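Local coordinates for protein ferredoxin-NADP reductase (Neisseria gonorrhoeae MIA_2011_03-10, PDB 5TR9) that binds FAD and probably transfers electrons between NADP(H) and ferredoxin or a similar one-electron carrier, at residues Leu32-Pro40 against Phe93-Leu104; Phe45-Leu53 against Arg64-Glu72. All coordinates share one frame; numbering follows the deposited sequence.

Contact 1 of 2, residues Leu32-Pro40 against Phe93-Leu104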
# COMPACT_ATOMS: atom_id res chain seq x y z
N LEU A 32 10.52 -2.40 11.15
CA LEU A 32 9.34 -2.66 10.34
C LEU A 32 8.46 -3.66 11.07
O LEU A 32 8.88 -4.80 11.30
CB LEU A 32 9.73 -3.18 8.95
CG LEU A 32 10.57 -2.20 8.11
CD1 LEU A 32 10.99 -2.84 6.79
CD2 LEU A 32 9.82 -0.90 7.86
N ILE A 33 7.24 -3.24 11.42
CA ILE A 33 6.32 -4.12 12.14
C ILE A 33 5.04 -4.28 11.35
O ILE A 33 4.60 -3.38 10.62
CB ILE A 33 6.00 -3.61 13.56
CG1 ILE A 33 5.30 -2.24 13.50
CG2 ILE A 33 7.27 -3.52 14.39
CD1 ILE A 33 4.72 -1.78 14.84
N THR A 34 4.42 -5.45 11.51
CA THR A 34 2.98 -5.57 11.28
C THR A 34 2.33 -5.85 12.62
O THR A 34 2.97 -6.36 13.55
CB THR A 34 2.62 -6.66 10.25
OG1 THR A 34 3.21 -7.92 10.62
CG2 THR A 34 3.12 -6.26 8.86
N PHE A 35 1.07 -5.45 12.75
CA PHE A 35 0.35 -5.72 13.98
C PHE A 35 -1.13 -5.83 13.67
O PHE A 35 -1.61 -5.31 12.66
CB PHE A 35 0.60 -4.65 15.07
CG PHE A 35 0.17 -3.24 14.69
CD1 PHE A 35 1.01 -2.40 13.98
CD2 PHE A 35 -1.06 -2.74 15.12
CE1 PHE A 35 0.63 -1.10 13.66
CE2 PHE A 35 -1.46 -1.44 14.81
CZ PHE A 35 -0.61 -0.61 14.07
N ALA A 36 -1.85 -6.56 14.52
CA ALA A 36 -3.28 -6.76 14.36
C ALA A 36 -4.00 -6.20 15.58
O ALA A 36 -3.48 -6.25 16.71
CB ALA A 36 -3.62 -8.24 14.21
N ILE A 37 -5.20 -5.68 15.34
CA ILE A 37 -6.06 -5.19 16.40
C ILE A 37 -7.44 -5.82 16.24
O ILE A 37 -7.80 -6.32 15.17
CB ILE A 37 -6.17 -3.65 16.40
CG1 ILE A 37 -6.99 -3.16 15.20
CG2 ILE A 37 -4.78 -2.99 16.37
CD1 ILE A 37 -7.21 -1.65 15.21
N SER A 38 -8.20 -5.82 17.33
CA SER A 38 -9.57 -6.31 17.26
C SER A 38 -10.41 -5.43 16.34
O SER A 38 -10.17 -4.22 16.21
CB SER A 38 -10.20 -6.40 18.65
OG SER A 38 -10.12 -5.17 19.35
N ARG A 39 -11.37 -6.06 15.67
CA ARG A 39 -12.20 -5.41 14.66
C ARG A 39 -13.64 -5.44 15.11
O ARG A 39 -14.22 -6.54 15.24
CB ARG A 39 -12.06 -6.11 13.30
CG ARG A 39 -12.90 -5.44 12.23
CD ARG A 39 -12.80 -6.16 10.91
NE ARG A 39 -13.58 -5.46 9.90
CZ ARG A 39 -13.57 -5.79 8.62
NH1 ARG A 39 -12.84 -6.82 8.23
NH2 ARG A 39 -14.31 -5.11 7.74
N PRO A 40 -14.27 -4.30 15.36
CA PRO A 40 -15.69 -4.33 15.73
C PRO A 40 -16.53 -4.80 14.56
O PRO A 40 -16.18 -4.63 13.39
CB PRO A 40 -16.00 -2.88 16.12
CG PRO A 40 -14.94 -2.06 15.55
CD PRO A 40 -13.73 -2.93 15.36
N PHE A 93 4.22 2.76 19.27
CA PHE A 93 4.19 1.45 18.62
C PHE A 93 5.32 0.56 19.13
O PHE A 93 5.15 -0.65 19.28
CB PHE A 93 4.30 1.60 17.10
CG PHE A 93 3.04 2.04 16.40
CD1 PHE A 93 1.82 2.07 17.05
CD2 PHE A 93 3.09 2.36 15.06
CE1 PHE A 93 0.67 2.45 16.36
CE2 PHE A 93 1.95 2.75 14.37
CZ PHE A 93 0.74 2.78 15.01
N ALA A 94 6.48 1.16 19.42
CA ALA A 94 7.64 0.37 19.84
C ALA A 94 7.44 -0.25 21.22
O ALA A 94 8.10 -1.25 21.53
CB ALA A 94 8.89 1.25 19.84
N LYS A 95 6.56 0.31 22.04
CA LYS A 95 6.31 -0.15 23.40
C LYS A 95 5.03 -0.95 23.55
O LYS A 95 4.85 -1.59 24.60
CB LYS A 95 6.26 1.04 24.36
N MET A 96 4.14 -0.94 22.56
CA MET A 96 2.83 -1.55 22.75
C MET A 96 2.92 -3.07 22.69
O MET A 96 3.83 -3.65 22.09
CB MET A 96 1.83 -1.04 21.71
CG MET A 96 2.05 -1.58 20.31
SD MET A 96 0.99 -0.72 19.14
CE MET A 96 1.49 -1.51 17.61
N GLN A 97 1.95 -3.72 23.34
CA GLN A 97 1.92 -5.18 23.31
C GLN A 97 0.49 -5.66 23.48
O GLN A 97 -0.41 -4.90 23.83
CB GLN A 97 2.81 -5.77 24.39
CG GLN A 97 2.28 -5.55 25.78
CD GLN A 97 3.33 -5.90 26.80
OE1 GLN A 97 3.62 -7.07 27.04
NE2 GLN A 97 3.94 -4.88 27.39
N GLN A 98 0.31 -6.96 23.25
CA GLN A 98 -0.99 -7.61 23.32
C GLN A 98 -1.76 -7.21 24.57
O GLN A 98 -1.24 -7.24 25.69
CB GLN A 98 -0.80 -9.13 23.31
CG GLN A 98 -2.10 -9.89 23.48
CD GLN A 98 -1.88 -11.39 23.56
OE1 GLN A 98 -1.01 -11.93 22.88
NE2 GLN A 98 -2.67 -12.06 24.38
N GLY A 99 -3.02 -6.81 24.37
CA GLY A 99 -3.91 -6.44 25.44
C GLY A 99 -3.98 -4.95 25.70
O GLY A 99 -4.90 -4.50 26.41
N ASP A 100 -3.04 -4.18 25.17
CA ASP A 100 -3.08 -2.73 25.27
C ASP A 100 -4.25 -2.17 24.47
O ASP A 100 -4.67 -2.73 23.44
CB ASP A 100 -1.78 -2.11 24.76
CG ASP A 100 -0.59 -2.35 25.69
OD1 ASP A 100 -0.78 -2.82 26.84
OD2 ASP A 100 0.55 -2.03 25.27
N THR A 101 -4.77 -1.03 24.94
CA THR A 101 -5.87 -0.35 24.27
C THR A 101 -5.35 0.50 23.12
O THR A 101 -4.38 1.25 23.28
CB THR A 101 -6.63 0.54 25.26
OG1 THR A 101 -7.32 -0.28 26.21
CG2 THR A 101 -7.64 1.42 24.53
N ILE A 102 -6.00 0.40 21.97
CA ILE A 102 -5.76 1.28 20.83
C ILE A 102 -7.12 1.74 20.34
O ILE A 102 -8.11 1.02 20.44
CB ILE A 102 -4.93 0.57 19.73
CG1 ILE A 102 -4.52 1.56 18.62
CG2 ILE A 102 -5.71 -0.62 19.12
CD1 ILE A 102 -3.40 1.02 17.72
N LEU A 103 -7.17 2.98 19.86
CA LEU A 103 -8.43 3.61 19.45
C LEU A 103 -8.57 3.51 17.94
O LEU A 103 -7.61 3.74 17.20
CB LEU A 103 -8.47 5.07 19.88
CG LEU A 103 -8.10 5.36 21.34
CD1 LEU A 103 -8.29 6.83 21.62
CD2 LEU A 103 -8.95 4.51 22.26
N LEU A 104 -9.78 3.17 17.48
CA LEU A 104 -10.08 3.00 16.06
C LEU A 104 -11.19 3.96 15.67
O LEU A 104 -12.33 3.81 16.10
CB LEU A 104 -10.49 1.55 15.77
CG LEU A 104 -10.94 1.22 14.35
CD1 LEU A 104 -9.80 1.41 13.35
CD2 LEU A 104 -11.48 -0.20 14.31
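Met96 sets its terminal methyl on a face of the Phe35 ring. Its CB starts toward strand 32-38, and CG lies between the backbone N and carbonyl carbon (chi1 73°). Beyond CG the chain is extended, which carries SD straight out until it stands above the Phe35 face, 5.0 Å from the ring centroid, a distant Met-aromatic contact. CE then completes the approach: it sits over the middle of that face, close to the ring normal and 3.7 Å from the centroid, a CH-pi contact. The same methyl also lies 4.3 Å from Ile33 CD1.

Phe35 turns an edge toward the face of Phe93. The ring centroids are 5.0 Å apart and the planes meet at 54°, a tilted edge-to-face pair whose closest atoms are the two CZ carbons at 3.8 Å. Ile33 CD1 packs against Phe93 CB, at the root of that ring. Farther along the strand the contact becomes wholly aliphatic. Ile37 CG2 meets Ile102 CG2 at 3.7 Å, the two side chains crossing near a right angle, and just past the strand's end Pro40 CD rests on Leu104 CD2 at 3.7 Å.

The segments of strands 32-38 and 101-104 approach to 8.6 Å at an angle of 77°, a separation too wide for backbone pairing; the two meet through apolar side chains. Leu77, Phe55 and Ile22 from other strands of the sheet adjoin this layer. The end of helix 88-95 and the loop after it thus pack on one end of strand 32-38, while strand 101-105 crosses the other nearly at right angles, as in the antiparallel beta-barrel of FAD-binding domains in the ferredoxin reductase family.

Contact 2 of 2, residues Phe45-Leu53 against Arg64-Glu72. With FAD (flavin-adenine dinucleotide), chain C.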
# COMPACT_ATOMS: atom_id res chain seq x y z
N PHE A 45 -14.82 -1.33 5.55
CA PHE A 45 -13.92 -0.55 4.71
C PHE A 45 -13.88 -1.18 3.33
O PHE A 45 -14.31 -2.32 3.13
CB PHE A 45 -12.51 -0.43 5.32
CG PHE A 45 -11.73 -1.71 5.32
CD1 PHE A 45 -11.91 -2.67 6.33
CD2 PHE A 45 -10.79 -1.96 4.31
CE1 PHE A 45 -11.18 -3.85 6.32
CE2 PHE A 45 -10.05 -3.13 4.30
CZ PHE A 45 -10.25 -4.09 5.31
N LYS A 46 -13.41 -0.40 2.36
CA LYS A 46 -13.14 -0.92 1.03
C LYS A 46 -11.64 -1.12 0.88
O LYS A 46 -10.85 -0.27 1.31
CB LYS A 46 -13.65 0.04 -0.05
CG LYS A 46 -15.15 0.24 -0.05
CD LYS A 46 -15.53 1.25 -1.13
CE LYS A 46 -16.99 1.65 -1.05
NZ LYS A 46 -17.89 0.52 -1.42
N ALA A 47 -11.24 -2.23 0.27
CA ALA A 47 -9.82 -2.51 0.11
C ALA A 47 -9.11 -1.35 -0.58
O ALA A 47 -9.57 -0.85 -1.61
CB ALA A 47 -9.63 -3.79 -0.70
N GLY A 48 -7.99 -0.92 0.02
CA GLY A 48 -7.26 0.25 -0.42
C GLY A 48 -7.42 1.45 0.49
O GLY A 48 -6.62 2.40 0.40
N GLN A 49 -8.41 1.43 1.37
CA GLN A 49 -8.67 2.56 2.26
C GLN A 49 -7.81 2.49 3.52
O GLN A 49 -7.14 1.49 3.81
CB GLN A 49 -10.15 2.60 2.62
CG GLN A 49 -11.01 3.01 1.42
CD GLN A 49 -12.43 3.31 1.82
OE1 GLN A 49 -13.06 2.56 2.56
NE2 GLN A 49 -12.95 4.43 1.32
N PHE A 50 -7.81 3.60 4.27
CA PHE A 50 -7.03 3.69 5.50
C PHE A 50 -7.90 3.98 6.72
O PHE A 50 -8.98 4.59 6.63
CB PHE A 50 -5.90 4.73 5.36
CG PHE A 50 -6.35 6.15 5.07
CD1 PHE A 50 -6.61 7.04 6.12
CD2 PHE A 50 -6.44 6.61 3.76
CE1 PHE A 50 -7.00 8.37 5.85
CE2 PHE A 50 -6.83 7.93 3.49
CZ PHE A 50 -7.10 8.80 4.53
N SER A 51 -7.41 3.50 7.87
CA SER A 51 -7.98 3.75 9.18
C SER A 51 -7.26 4.92 9.83
O SER A 51 -6.17 5.31 9.43
CB SER A 51 -7.81 2.53 10.08
OG SER A 51 -8.32 1.34 9.49
N ARG A 52 -7.89 5.47 10.86
CA ARG A 52 -7.21 6.38 11.78
C ARG A 52 -7.13 5.68 13.13
O ARG A 52 -8.16 5.27 13.68
CB ARG A 52 -7.94 7.72 11.89
CG ARG A 52 -7.45 8.75 10.90
CD ARG A 52 -8.27 10.04 10.95
NE ARG A 52 -8.60 10.47 12.31
CZ ARG A 52 -7.98 11.44 12.98
NH1 ARG A 52 -6.98 12.11 12.42
NH2 ARG A 52 -8.37 11.76 14.21
N LEU A 53 -5.91 5.51 13.63
CA LEU A 53 -5.64 4.83 14.88
C LEU A 53 -5.12 5.84 15.88
O LEU A 53 -4.45 6.81 15.51
CB LEU A 53 -4.60 3.72 14.71
CG LEU A 53 -4.91 2.65 13.66
CD1 LEU A 53 -3.76 1.62 13.59
CD2 LEU A 53 -6.23 1.97 13.98
N ARG A 64 -3.04 8.90 14.08
CA ARG A 64 -2.32 8.77 12.81
C ARG A 64 -3.08 7.84 11.87
O ARG A 64 -3.80 6.93 12.31
CB ARG A 64 -0.89 8.23 12.99
CG ARG A 64 0.08 9.17 13.73
CD ARG A 64 0.39 10.41 12.91
NE ARG A 64 1.50 11.19 13.46
CZ ARG A 64 1.38 12.11 14.42
NH1 ARG A 64 0.19 12.35 14.97
NH2 ARG A 64 2.45 12.79 14.83
N ALA A 65 -2.88 8.03 10.56
CA ALA A 65 -3.53 7.21 9.55
C ALA A 65 -2.65 6.02 9.13
O ALA A 65 -1.43 6.15 9.02
CB ALA A 65 -3.87 8.05 8.31
N TYR A 66 -3.30 4.87 8.87
CA TYR A 66 -2.62 3.66 8.41
C TYR A 66 -3.50 2.93 7.42
O TYR A 66 -4.69 2.72 7.69
CB TYR A 66 -2.28 2.71 9.58
CG TYR A 66 -1.36 3.42 10.53
CD1 TYR A 66 0.01 3.44 10.31
CD2 TYR A 66 -1.87 4.13 11.61
CE1 TYR A 66 0.85 4.15 11.14
CE2 TYR A 66 -1.05 4.84 12.44
CZ TYR A 66 0.31 4.84 12.21
OH TYR A 66 1.11 5.57 13.04
N SER A 67 -2.94 2.53 6.28
CA SER A 67 -3.72 1.73 5.34
C SER A 67 -3.97 0.33 5.88
O SER A 67 -3.06 -0.32 6.41
CB SER A 67 -2.98 1.60 4.00
OG SER A 67 -2.69 2.88 3.46
N VAL A 68 -5.20 -0.17 5.73
CA VAL A 68 -5.48 -1.53 6.17
C VAL A 68 -4.75 -2.51 5.26
O VAL A 68 -4.90 -2.46 4.03
CB VAL A 68 -6.99 -1.82 6.19
CG1 VAL A 68 -7.23 -3.22 6.76
CG2 VAL A 68 -7.71 -0.77 7.03
N VAL A 69 -3.96 -3.42 5.85
CA VAL A 69 -3.28 -4.42 5.03
C VAL A 69 -4.04 -5.74 5.00
O VAL A 69 -3.86 -6.52 4.05
CB VAL A 69 -1.82 -4.65 5.48
CG1 VAL A 69 -1.10 -3.33 5.69
CG2 VAL A 69 -1.75 -5.48 6.73
N SER A 70 -4.93 -5.99 5.95
CA SER A 70 -5.69 -7.22 5.98
C SER A 70 -6.86 -7.17 5.00
O SER A 70 -7.25 -6.12 4.48
CB SER A 70 -6.19 -7.48 7.40
OG SER A 70 -6.69 -6.27 7.96
N ALA A 71 -7.46 -8.34 4.80
CA ALA A 71 -8.57 -8.48 3.86
C ALA A 71 -9.85 -7.88 4.43
O ALA A 71 -10.10 -7.90 5.63
CB ALA A 71 -8.80 -9.95 3.56
N GLU A 72 -10.68 -7.37 3.51
CA GLU A 72 -11.98 -6.83 3.90
C GLU A 72 -12.80 -7.85 4.70
O GLU A 72 -13.58 -7.46 5.58
CB GLU A 72 -12.72 -6.39 2.63
CG GLU A 72 -13.90 -5.45 2.83
CD GLU A 72 -14.51 -5.00 1.51
OE1 GLU A 72 -15.74 -5.12 1.33
OE2 GLU A 72 -13.75 -4.54 0.63
PA FAD C . 5.24 11.64 12.37
O1A FAD C . 5.31 12.82 13.29
O2A FAD C . 3.86 11.31 11.81
O5B FAD C . 6.16 11.82 11.12
C5B FAD C . 7.53 12.25 11.26
C4B FAD C . 8.16 12.17 9.89
O4B FAD C . 8.38 10.78 9.56
C3B FAD C . 7.30 12.70 8.75
O3B FAD C . 7.43 14.11 8.59
C2B FAD C . 7.86 11.95 7.54
O2B FAD C . 9.03 12.58 7.04
C1B FAD C . 8.26 10.61 8.15
N9A FAD C . 7.32 9.52 7.92
C8A FAD C . 6.09 9.34 8.49
N7A FAD C . 5.50 8.22 8.13
C5A FAD C . 6.41 7.63 7.28
C6A FAD C . 6.38 6.42 6.55
N6A FAD C . 5.35 5.57 6.58
N1A FAD C . 7.46 6.13 5.78
C2A FAD C . 8.49 6.98 5.76
N3A FAD C . 8.63 8.14 6.39
C4A FAD C . 7.55 8.41 7.15
N1 FAD C . 2.60 5.03 7.95
C2 FAD C . 2.89 3.70 7.98
O2 FAD C . 3.89 3.27 8.57
N3 FAD C . 2.05 2.81 7.31
C4 FAD C . 0.91 3.16 6.60
O4 FAD C . 0.23 2.29 6.05
C4X FAD C . 0.62 4.57 6.59
N5 FAD C . -0.43 4.99 5.91
C5X FAD C . -0.70 6.34 5.91
C6 FAD C . -1.82 6.80 5.20
C7 FAD C . -2.13 8.15 5.16
C7M FAD C . -3.35 8.61 4.40
C8 FAD C . -1.33 9.07 5.86
C8M FAD C . -1.66 10.54 5.84
C9 FAD C . -0.22 8.62 6.56
C9A FAD C . 0.10 7.27 6.59
N10 FAD C . 1.25 6.77 7.26
C10 FAD C . 1.52 5.43 7.30
C1' FAD C . 2.06 7.65 8.11
C2' FAD C . 1.57 7.53 9.57
O2' FAD C . 0.29 8.14 9.75
C3' FAD C . 2.57 8.15 10.55
O3' FAD C . 2.94 9.45 10.10
C4' FAD C . 3.77 7.26 10.86
O4' FAD C . 3.31 6.11 11.58
C5' FAD C . 4.83 7.96 11.69
O5' FAD C . 4.22 8.51 12.87
P FAD C . 5.10 9.27 13.95
O1P FAD C . 6.13 8.31 14.53
O2P FAD C . 4.16 9.94 14.89
O3P FAD C . 5.86 10.36 13.06
O HOH W 1 -6.59 -0.90 2.46
O HOH W 2 -4.82 3.92 2.04
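The Phe50 ring and the Ala65 methyl meet at 3.7 Å (CD1 to CB), and one face of that ring carries the flavin methyl C7M, 3.5 Å above the plane and over its centre. Tyr66 presents a face to the FAD ribityl O2', offset toward the rim, while its OH shares a 2.7 Å hydrogen bond with O4'; Leu53 CD1 approaches the ring obliquely. The Phe45 ring has Val68 over one face, with the carbonyl oxygens of Ser70 and Ala71 at its edge. The Arg64 guanidinium lies edge-on to the FAD phosphate: NE donates to O2A at 2.9 Å and NH2 to O1A, a two-point grip reached through a bend at chi2 (-68°).

Backbone pairing of the two strands sets the positions of Tyr66 and Arg64, which form antiparallel hydrogen-bonded pairs with Ser51 and Leu53. One further backbone bond, Val68 N to Gln49 O (161°), joins the loops beyond the paired strands. Ser67 N reaches flavin O4 at 3.2 Å, while Ala65 O accepts from O2'. A water bridges Gly48 N, Gln49 O and Val68 O where the strands part.

In the conformer described, Glu72 OE1 is a ligand of a magnesium ion. Helix 88-95 meets the hairpin through Met89 on Arg64 and Tyr66, and helix 133-139 through Pro134 on Ser67; Tyr79 of strand 76-82 packs against Leu53 and Tyr66.

Overall arrangement
The two contacts have centres 14 Å apart and lie on the same side of the chain's centre, within the FAD-binding domain. Along the chain, contact 2 is nested inside the loop closed by contact 1: strand 32-38 comes first, then the hairpin of strands 50-57 and 60-67, then helix 88-95 and strand 101-105. All these strands belong to one antiparallel sheet, where 101-105 adjoins 50-57. The contacts also touch directly, through Leu104 CD1 and Leu53 CD2 at 3.7 Å, a probable hydrogen bond from Arg39 NH1 to Glu72 O, and Phe93 CE2 against Tyr66 OH at 3.2 Å. Through Phe93, contact 1 backs from the barrel interior the FAD site that contact 2 helps form.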